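Local coordinates for protein glutamine synthetase (Streptomyces coelicolor, PDB 4BAX) that belongs to the glutamine synthetase family, pairing an N-terminal beta-grasp domain with a larger catalytic domain, and is modelled as an assembly of ten chains, at residues L191-Q196 with V325-L330. Residues are numbered along the deposited sequence; the frame is centred on the assembly and turned at random.
Sequences LEVSDQ and VVTRLL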
ATOM      1  N   LEU A 191      45.489  26.163   4.664  1.00 35.23           N
ATOM      2  CA  LEU A 191      44.384  26.887   4.047  1.00 35.36           C
ATOM      3  C   LEU A 191      43.789  26.132   2.869  1.00 35.63           C
ATOM      4  O   LEU A 191      42.566  26.059   2.720  1.00 35.10           O
ATOM      5  CB  LEU A 191      44.804  28.306   3.637  1.00 35.25           C
ATOM      6  CG  LEU A 191      45.018  29.270   4.809  1.00 35.07           C
ATOM      7  CD1 LEU A 191      45.895  30.460   4.412  1.00 35.18           C
ATOM      8  CD2 LEU A 191      43.669  29.754   5.346  1.00 34.85           C
ATOM      9  N   GLU A 192      44.655  25.542   2.053  1.00 36.61           N
ATOM     10  CA  GLU A 192      44.191  24.812   0.888  1.00 37.22           C
ATOM     11  C   GLU A 192      43.401  23.542   1.287  1.00 35.49           C
ATOM     12  O   GLU A 192      42.349  23.234   0.709  1.00 34.54           O
ATOM     13  CB  GLU A 192      45.355  24.495  -0.064  1.00 39.50           C
ATOM     14  CG  GLU A 192      44.924  24.027  -1.460  1.00 42.22           C
ATOM     15  CD  GLU A 192      44.277  25.115  -2.335  1.00 44.98           C
ATOM     16  OE1 GLU A 192      44.164  26.283  -1.888  1.00 46.31           O
ATOM     17  OE2 GLU A 192      43.839  24.784  -3.467  1.00 45.42           O
ATOM     18  N   VAL A 193      43.889  22.825   2.290  1.00 34.87           N
ATOM     19  CA  VAL A 193      43.194  21.627   2.742  1.00 34.64           C
ATOM     20  C   VAL A 193      41.825  21.909   3.353  1.00 34.28           C
ATOM     21  O   VAL A 193      40.863  21.163   3.122  1.00 33.95           O
ATOM     22  CB  VAL A 193      44.068  20.773   3.699  1.00 29.81           C
ATOM     23  CG1 VAL A 193      44.030  21.305   5.139  1.00 29.31           C
ATOM     24  CG2 VAL A 193      43.663  19.303   3.614  1.00 29.79           C
ATOM     25  N   SER A 194      41.745  23.020   4.085  1.00 33.92           N
ATOM     26  CA  SER A 194      40.540  23.431   4.778  1.00 32.61           C
ATOM     27  C   SER A 194      39.482  23.900   3.810  1.00 32.49           C
ATOM     28  O   SER A 194      38.301  23.547   3.943  1.00 32.46           O
ATOM     29  CB  SER A 194      40.866  24.548   5.777  1.00 31.77           C
ATOM     30  OG  SER A 194      41.564  24.089   6.922  1.00 31.26           O
ATOM     31  N   ASP A 195      39.924  24.669   2.820  1.00 32.25           N
ATOM     32  CA  ASP A 195      39.047  25.192   1.789  1.00 31.86           C
ATOM     33  C   ASP A 195      38.466  24.049   0.968  1.00 31.61           C
ATOM     34  O   ASP A 195      37.254  24.034   0.709  1.00 32.08           O
ATOM     35  CB  ASP A 195      39.795  26.165   0.873  1.00 32.02           C
ATOM     36  CG  ASP A 195      40.073  27.507   1.550  1.00 32.68           C
ATOM     37  OD1 ASP A 195      39.387  27.833   2.548  1.00 32.71           O
ATOM     38  OD2 ASP A 195      40.985  28.240   1.097  1.00 33.17           O
ATOM     39  N   GLN A 196      39.308  23.085   0.580  1.00 30.71           N
ATOM     40  CA  GLN A 196      38.854  21.978  -0.277  1.00 29.62           C
ATOM     41  C   GLN A 196      37.864  21.051   0.446  1.00 28.88           C
ATOM     42  O   GLN A 196      36.851  20.648  -0.130  1.00 28.87           O
ATOM     43  CB  GLN A 196      40.050  21.174  -0.831  1.00 29.37           C
ATOM     44  CG  GLN A 196      40.992  21.941  -1.775  1.00 29.91           C
ATOM     45  CD  GLN A 196      41.881  21.035  -2.647  1.00 30.33           C
ATOM     46  OE1 GLN A 196      41.698  19.818  -2.685  1.00 30.55           O
ATOM     47  NE2 GLN A 196      42.830  21.642  -3.376  1.00 30.27           N
ATOM     48  N   VAL A 325      39.749  25.268  12.219  1.00 28.08           N
ATOM     49  CA  VAL A 325      40.106  25.183  13.626  1.00 28.08           C
ATOM     50  C   VAL A 325      41.149  24.102  13.978  1.00 28.18           C
ATOM     51  O   VAL A 325      42.170  24.399  14.603  1.00 28.50           O
ATOM     52  CB  VAL A 325      38.824  25.038  14.496  1.00 20.67           C
ATOM     53  CG1 VAL A 325      39.166  24.896  15.970  1.00 20.50           C
ATOM     54  CG2 VAL A 325      37.896  26.233  14.249  1.00 20.52           C
ATOM     55  N   VAL A 326      40.923  22.865  13.539  1.00 27.97           N
ATOM     56  CA  VAL A 326      41.849  21.780  13.862  1.00 27.73           C
ATOM     57  C   VAL A 326      43.227  22.044  13.259  1.00 27.88           C
ATOM     58  O   VAL A 326      44.254  21.833  13.916  1.00 27.81           O
ATOM     59  CB  VAL A 326      41.292  20.376  13.494  1.00 19.59           C
ATOM     60  CG1 VAL A 326      40.943  20.263  11.988  1.00 19.68           C
ATOM     61  CG2 VAL A 326      42.244  19.293  13.943  1.00 19.29           C
ATOM     62  N   THR A 327      43.241  22.574  12.037  1.00 28.63           N
ATOM     63  CA  THR A 327      44.508  22.916  11.393  1.00 29.69           C
ATOM     64  C   THR A 327      45.220  24.052  12.155  1.00 30.36           C
ATOM     65  O   THR A 327      46.425  23.953  12.431  1.00 31.10           O
ATOM     66  CB  THR A 327      44.334  23.323   9.884  1.00 32.59           C
ATOM     67  OG1 THR A 327      43.340  24.350   9.746  1.00 32.63           O
ATOM     68  CG2 THR A 327      43.988  22.122   8.998  1.00 32.47           C
ATOM     69  N   ARG A 328      44.467  25.076  12.575  1.00 30.21           N
ATOM     70  CA  ARG A 328      45.064  26.217  13.291  1.00 30.70           C
ATOM     71  C   ARG A 328      45.718  25.759  14.596  1.00 30.84           C
ATOM     72  O   ARG A 328      46.869  26.127  14.893  1.00 30.64           O
ATOM     73  CB  ARG A 328      44.008  27.291  13.583  1.00 31.02           C
ATOM     74  CG  ARG A 328      44.588  28.659  13.988  1.00 31.73           C
ATOM     75  CD  ARG A 328      44.088  29.172  15.338  1.00 32.36           C
ATOM     76  NE  ARG A 328      42.645  29.033  15.451  1.00 33.44           N
ATOM     77  CZ  ARG A 328      41.986  28.971  16.603  1.00 34.40           C
ATOM     78  NH1 ARG A 328      42.644  29.056  17.749  1.00 34.64           N
ATOM     79  NH2 ARG A 328      40.660  28.837  16.605  1.00 34.82           N
ATOM     80  N   LEU A 329      44.983  24.926  15.339  1.00 30.63           N
ATOM     81  CA  LEU A 329      45.390  24.439  16.645  1.00 30.43           C
ATOM     82  C   LEU A 329      46.642  23.566  16.577  1.00 30.41           C
ATOM     83  O   LEU A 329      47.547  23.685  17.417  1.00 29.98           O
ATOM     84  CB  LEU A 329      44.243  23.652  17.280  1.00 30.52           C
ATOM     85  CG  LEU A 329      43.041  24.455  17.766  1.00 30.59           C
ATOM     86  CD1 LEU A 329      41.967  23.531  18.316  1.00 30.87           C
ATOM     87  CD2 LEU A 329      43.500  25.447  18.822  1.00 30.47           C
ATOM     88  N   LEU A 330      46.677  22.675  15.588  1.00 30.99           N
ATOM     89  CA  LEU A 330      47.826  21.796  15.413  1.00 31.66           C
ATOM     90  C   LEU A 330      49.067  22.604  15.048  1.00 31.96           C
ATOM     91  O   LEU A 330      50.151  22.338  15.563  1.00 31.95           O
ATOM     92  CB  LEU A 330      47.540  20.734  14.356  1.00 31.55           C
ATOM     93  CG  LEU A 330      46.714  19.588  14.932  1.00 31.54           C
ATOM     94  CD1 LEU A 330      46.187  18.662  13.825  1.00 31.36           C
ATOM     95  CD2 LEU A 330      47.548  18.819  15.974  1.00 31.57           C
TER
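Two helices of the glutamine synthetase catalytic fold, 190-210 and 323-341, meet near their N-terminal ends, where T327 reaches across to V193 and S194. The contact is small and buried: 88 Å² in all, carried by these three residues. T327 CA lies 7.7 Å from S194 CA, so the two backbones come close over short side chains. The methyl CG2 of T327 sits 3.9 Å from V193 CG1 and 3.7 Å from S194 OG. With CG2 anti to its own carbonyl carbon, T327 has OG1 set between the backbone N and that carbon (chi1 52°), and OG1 ends 3.3 Å from S194 OG. Each hydroxyl is also tied into its own helix: S194 OG hydrogen-bonds to P190 O, and T327 OG1 to P323 O, one turn back in each case. Both helices pack against the mixed sheet of the catalytic domain. F111 of strand 110-121 touches V193 and T327, while V185 and L188 of strand 180-188 add to the hydrophobic surroundings of V193. L97 of helix 94-103 lies against both S194 and T327. D195 ties helix 190-210 to its two neighbours, to helix 323-341 by a hydrogen bond between OD1 and Y324 OH, and to helix 94-103 by a salt bridge between OD2 and R94 NH2.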